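Local structure of LbaCas13a H328A (C2c2) (Lachnospiraceae bacterium NK4A179, 5WLH) at residues Leu733-Ala746 with Ile793-Leu805. The protein binds a CRISPR guide RNA and, as a Cas13a effector, probably uses it to recognise and cleave target RNA. Numbering follows the deposited sequence.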
# COMPACT_ATOMS: atom_id res chain seq x y z
N LEU A 733 10.04 -23.32 -13.34
CA LEU A 733 9.19 -22.27 -13.88
C LEU A 733 9.60 -21.83 -15.29
O LEU A 733 8.75 -21.43 -16.07
CB LEU A 733 9.16 -21.06 -12.93
CG LEU A 733 8.38 -21.22 -11.63
CD1 LEU A 733 8.62 -20.00 -10.73
CD2 LEU A 733 6.90 -21.43 -11.88
N ASN A 734 10.89 -21.92 -15.63
CA ASN A 734 11.37 -21.50 -16.94
C ASN A 734 11.51 -22.64 -17.93
O ASN A 734 11.98 -22.41 -19.05
CB ASN A 734 12.72 -20.78 -16.81
CG ASN A 734 12.65 -19.61 -15.87
OD1 ASN A 734 11.64 -18.91 -15.79
ND2 ASN A 734 13.73 -19.39 -15.12
N ASP A 735 11.13 -23.85 -17.56
CA ASP A 735 11.33 -24.99 -18.44
C ASP A 735 10.33 -24.95 -19.59
O ASP A 735 9.12 -24.79 -19.39
CB ASP A 735 11.20 -26.29 -17.65
CG ASP A 735 11.45 -27.51 -18.52
OD1 ASP A 735 12.62 -27.90 -18.66
OD2 ASP A 735 10.47 -28.06 -19.05
N LYS A 736 10.85 -25.10 -20.82
CA LYS A 736 10.02 -24.99 -22.01
C LYS A 736 8.94 -26.06 -22.05
O LYS A 736 7.78 -25.78 -22.38
CB LYS A 736 10.89 -25.07 -23.26
CG LYS A 736 10.12 -25.03 -24.58
CD LYS A 736 10.18 -26.37 -25.31
CE LYS A 736 8.92 -26.59 -26.14
NZ LYS A 736 8.57 -28.04 -26.24
N ASN A 737 9.30 -27.31 -21.73
CA ASN A 737 8.33 -28.39 -21.76
C ASN A 737 7.25 -28.19 -20.70
O ASN A 737 6.08 -28.49 -20.94
CB ASN A 737 9.03 -29.73 -21.55
CG ASN A 737 9.91 -30.10 -22.73
OD1 ASN A 737 9.58 -29.81 -23.88
ND2 ASN A 737 11.04 -30.73 -22.44
N VAL A 738 7.64 -27.69 -19.52
CA VAL A 738 6.65 -27.39 -18.48
C VAL A 738 5.59 -26.44 -19.01
O VAL A 738 4.39 -26.64 -18.78
CB VAL A 738 7.36 -26.80 -17.24
CG1 VAL A 738 6.37 -26.07 -16.33
CG2 VAL A 738 8.05 -27.90 -16.47
N ARG A 739 6.00 -25.41 -19.75
CA ARG A 739 5.05 -24.43 -20.24
C ARG A 739 4.04 -25.06 -21.19
O ARG A 739 2.82 -24.91 -21.02
CB ARG A 739 5.81 -23.29 -20.92
CG ARG A 739 4.94 -22.22 -21.53
CD ARG A 739 5.80 -21.43 -22.49
NE ARG A 739 5.02 -20.50 -23.29
CZ ARG A 739 4.52 -20.77 -24.49
NH1 ARG A 739 3.83 -19.83 -25.13
NH2 ARG A 739 4.70 -21.96 -25.05
N GLU A 740 4.53 -25.79 -22.20
CA GLU A 740 3.62 -26.42 -23.17
C GLU A 740 2.66 -27.38 -22.49
O GLU A 740 1.47 -27.44 -22.85
CB GLU A 740 4.43 -27.14 -24.25
CG GLU A 740 5.50 -26.28 -24.92
CD GLU A 740 4.95 -25.32 -25.96
OE1 GLU A 740 3.71 -25.22 -26.10
OE2 GLU A 740 5.76 -24.65 -26.65
N ARG A 741 3.13 -28.14 -21.50
CA ARG A 741 2.28 -29.11 -20.82
C ARG A 741 1.31 -28.45 -19.85
O ARG A 741 0.19 -28.94 -19.65
CB ARG A 741 3.13 -30.14 -20.07
CG ARG A 741 3.77 -31.19 -20.96
CD ARG A 741 3.51 -32.58 -20.42
NE ARG A 741 2.18 -32.70 -19.83
CZ ARG A 741 1.06 -32.91 -20.51
NH1 ARG A 741 1.08 -33.03 -21.84
NH2 ARG A 741 -0.10 -33.00 -19.87
N PHE A 742 1.73 -27.35 -19.22
CA PHE A 742 0.80 -26.57 -18.40
C PHE A 742 -0.35 -26.06 -19.25
O PHE A 742 -1.51 -26.11 -18.83
CB PHE A 742 1.54 -25.42 -17.73
CG PHE A 742 0.64 -24.43 -17.03
CD1 PHE A 742 0.03 -23.39 -17.73
CD2 PHE A 742 0.41 -24.53 -15.67
CE1 PHE A 742 -0.78 -22.48 -17.09
CE2 PHE A 742 -0.42 -23.63 -15.02
CZ PHE A 742 -1.01 -22.61 -15.73
N ILE A 743 -0.05 -25.56 -20.45
CA ILE A 743 -1.07 -24.98 -21.32
C ILE A 743 -2.04 -26.06 -21.78
O ILE A 743 -3.26 -25.86 -21.81
CB ILE A 743 -0.40 -24.29 -22.52
CG1 ILE A 743 0.38 -23.04 -22.07
CG2 ILE A 743 -1.43 -23.92 -23.60
CD1 ILE A 743 1.28 -22.49 -23.15
N THR A 744 -1.51 -27.23 -22.13
CA THR A 744 -2.35 -28.34 -22.56
C THR A 744 -3.25 -28.81 -21.42
O THR A 744 -4.47 -28.90 -21.58
CB THR A 744 -1.47 -29.48 -23.07
OG1 THR A 744 -0.82 -29.05 -24.27
CG2 THR A 744 -2.32 -30.72 -23.35
N LYS A 745 -2.65 -29.12 -20.26
CA LYS A 745 -3.43 -29.59 -19.12
C LYS A 745 -4.50 -28.58 -18.72
O LYS A 745 -5.63 -28.95 -18.38
CB LYS A 745 -2.51 -29.89 -17.93
CG LYS A 745 -2.17 -31.36 -17.74
CD LYS A 745 -1.40 -31.61 -16.43
CE LYS A 745 0.09 -31.26 -16.57
NZ LYS A 745 0.97 -32.35 -16.07
N ALA A 746 -4.16 -27.29 -18.75
CA ALA A 746 -5.15 -26.25 -18.53
C ALA A 746 -5.94 -26.01 -19.81
O ALA A 746 -7.17 -25.94 -19.79
CB ALA A 746 -4.48 -24.96 -18.07
N ILE A 793 -6.67 -18.85 -20.89
CA ILE A 793 -5.33 -19.34 -21.22
C ILE A 793 -5.15 -19.40 -22.73
O ILE A 793 -4.14 -18.94 -23.27
CB ILE A 793 -5.08 -20.72 -20.58
CG1 ILE A 793 -5.29 -20.66 -19.07
CG2 ILE A 793 -3.69 -21.23 -20.94
CD1 ILE A 793 -4.09 -20.19 -18.30
N LYS A 794 -6.12 -19.99 -23.43
CA LYS A 794 -6.00 -20.09 -24.88
C LYS A 794 -6.00 -18.71 -25.53
O LYS A 794 -5.24 -18.45 -26.48
CB LYS A 794 -7.11 -20.97 -25.47
CG LYS A 794 -6.93 -22.51 -25.33
CD LYS A 794 -5.91 -23.11 -26.34
CE LYS A 794 -4.44 -22.90 -25.96
NZ LYS A 794 -3.47 -23.09 -27.08
N ASN A 795 -6.83 -17.80 -25.01
CA ASN A 795 -6.79 -16.42 -25.49
C ASN A 795 -5.40 -15.81 -25.28
O ASN A 795 -4.84 -15.18 -26.19
CB ASN A 795 -7.86 -15.59 -24.78
CG ASN A 795 -7.94 -14.18 -25.31
OD1 ASN A 795 -8.17 -13.23 -24.56
ND2 ASN A 795 -7.75 -14.02 -26.62
N ILE A 796 -4.82 -16.02 -24.09
CA ILE A 796 -3.52 -15.43 -23.78
C ILE A 796 -2.46 -15.91 -24.76
O ILE A 796 -1.72 -15.11 -25.35
CB ILE A 796 -3.14 -15.74 -22.32
CG1 ILE A 796 -3.96 -14.87 -21.37
CG2 ILE A 796 -1.65 -15.51 -22.10
CD1 ILE A 796 -3.95 -15.35 -19.94
N VAL A 797 -2.37 -17.23 -24.96
CA VAL A 797 -1.35 -17.75 -25.86
C VAL A 797 -1.68 -17.41 -27.31
O VAL A 797 -0.77 -17.27 -28.14
CB VAL A 797 -1.17 -19.27 -25.67
CG1 VAL A 797 -0.66 -19.55 -24.26
CG2 VAL A 797 -2.48 -20.00 -25.92
N GLN A 798 -2.97 -17.28 -27.64
CA GLN A 798 -3.35 -16.79 -28.96
C GLN A 798 -2.78 -15.40 -29.21
O GLN A 798 -2.21 -15.13 -30.27
CB GLN A 798 -4.88 -16.78 -29.09
CG GLN A 798 -5.46 -17.88 -29.98
CD GLN A 798 -6.90 -18.24 -29.61
OE1 GLN A 798 -7.72 -17.36 -29.31
NE2 GLN A 798 -7.22 -19.53 -29.64
N VAL A 799 -2.91 -14.51 -28.22
CA VAL A 799 -2.47 -13.13 -28.40
C VAL A 799 -0.96 -13.07 -28.57
O VAL A 799 -0.45 -12.29 -29.38
CB VAL A 799 -2.95 -12.27 -27.22
CG1 VAL A 799 -2.38 -10.86 -27.30
CG2 VAL A 799 -4.47 -12.22 -27.21
N ASN A 800 -0.22 -13.88 -27.82
CA ASN A 800 1.23 -13.96 -28.01
C ASN A 800 1.68 -15.38 -27.67
O ASN A 800 1.65 -15.78 -26.50
CB ASN A 800 1.97 -12.93 -27.15
CG ASN A 800 3.42 -12.75 -27.58
OD1 ASN A 800 4.06 -13.68 -28.07
ND2 ASN A 800 3.95 -11.54 -27.38
N PRO A 801 2.08 -16.16 -28.67
CA PRO A 801 2.52 -17.54 -28.39
C PRO A 801 3.78 -17.61 -27.55
O PRO A 801 4.03 -18.65 -26.94
CB PRO A 801 2.75 -18.12 -29.79
CG PRO A 801 1.96 -17.25 -30.70
CD PRO A 801 2.04 -15.88 -30.11
N ASP A 802 4.58 -16.55 -27.51
CA ASP A 802 5.86 -16.56 -26.82
C ASP A 802 5.77 -16.14 -25.37
O ASP A 802 6.82 -15.98 -24.73
CB ASP A 802 6.85 -15.65 -27.55
CG ASP A 802 7.03 -16.03 -29.02
OD1 ASP A 802 6.79 -17.21 -29.36
OD2 ASP A 802 7.40 -15.15 -29.82
N TYR A 803 4.57 -15.92 -24.83
CA TYR A 803 4.43 -15.58 -23.42
C TYR A 803 4.94 -16.72 -22.56
O TYR A 803 4.51 -17.87 -22.70
CB TYR A 803 2.97 -15.28 -23.07
CG TYR A 803 2.49 -13.88 -23.42
CD1 TYR A 803 3.37 -12.82 -23.54
CD2 TYR A 803 1.13 -13.64 -23.63
CE1 TYR A 803 2.92 -11.54 -23.87
CE2 TYR A 803 0.67 -12.37 -23.96
CZ TYR A 803 1.57 -11.32 -24.08
OH TYR A 803 1.10 -10.06 -24.40
N THR A 804 5.86 -16.40 -21.65
CA THR A 804 6.37 -17.39 -20.72
C THR A 804 5.24 -17.88 -19.81
O THR A 804 4.16 -17.30 -19.74
CB THR A 804 7.49 -16.79 -19.88
OG1 THR A 804 6.95 -15.75 -19.06
CG2 THR A 804 8.54 -16.20 -20.78
N LEU A 805 5.52 -18.99 -19.11
CA LEU A 805 4.58 -19.45 -18.09
C LEU A 805 4.34 -18.36 -17.05
O LEU A 805 3.21 -18.15 -16.61
CB LEU A 805 5.11 -20.72 -17.42
CG LEU A 805 4.34 -21.27 -16.21
CD1 LEU A 805 2.91 -21.64 -16.56
CD2 LEU A 805 5.06 -22.48 -15.63
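Leu805 packs against helix 736-745 and sets its CD1 methyl over one face of the Phe742 ring, 3.6 Å from the ring centroid and 15° off the ring normal, a CH-pi contact. Its other methyl, CD2, meets Val738 CG1 at 3.9 Å and also lies against Leu733. Next to these apolar contacts, Arg739 reaches across to the loop: CG stands anti to the backbone N (chi1 178°) and the chain stays extended as far as NE, which donates to Tyr803 O at 2.7 Å, with that oxygen close to the guanidinium plane. Farther along, Ile743 CD1 packs 3.7 Å from Val797 CG1, while its CG2 touches the bent Lys794 chain at CE. In this largely helical protein, helix segments 736-745 and 793-799, inclined at 137° between N-to-C directions, are also bridged by the turn and by Leu805 at the start of helix 805-813. Asn800 opens that type I turn, and its OD1 accepts from Asp802 N at 3.0 Å, an Asx turn within the loop that carries Tyr803 O. Within helix 736-745, Ile743 CD1 lies over one face of the Arg739 guanidinium, and Glu740 OE2 forms a salt bridge with Arg739 NH2, while helix 843-861 packs on Phe742 and Val738.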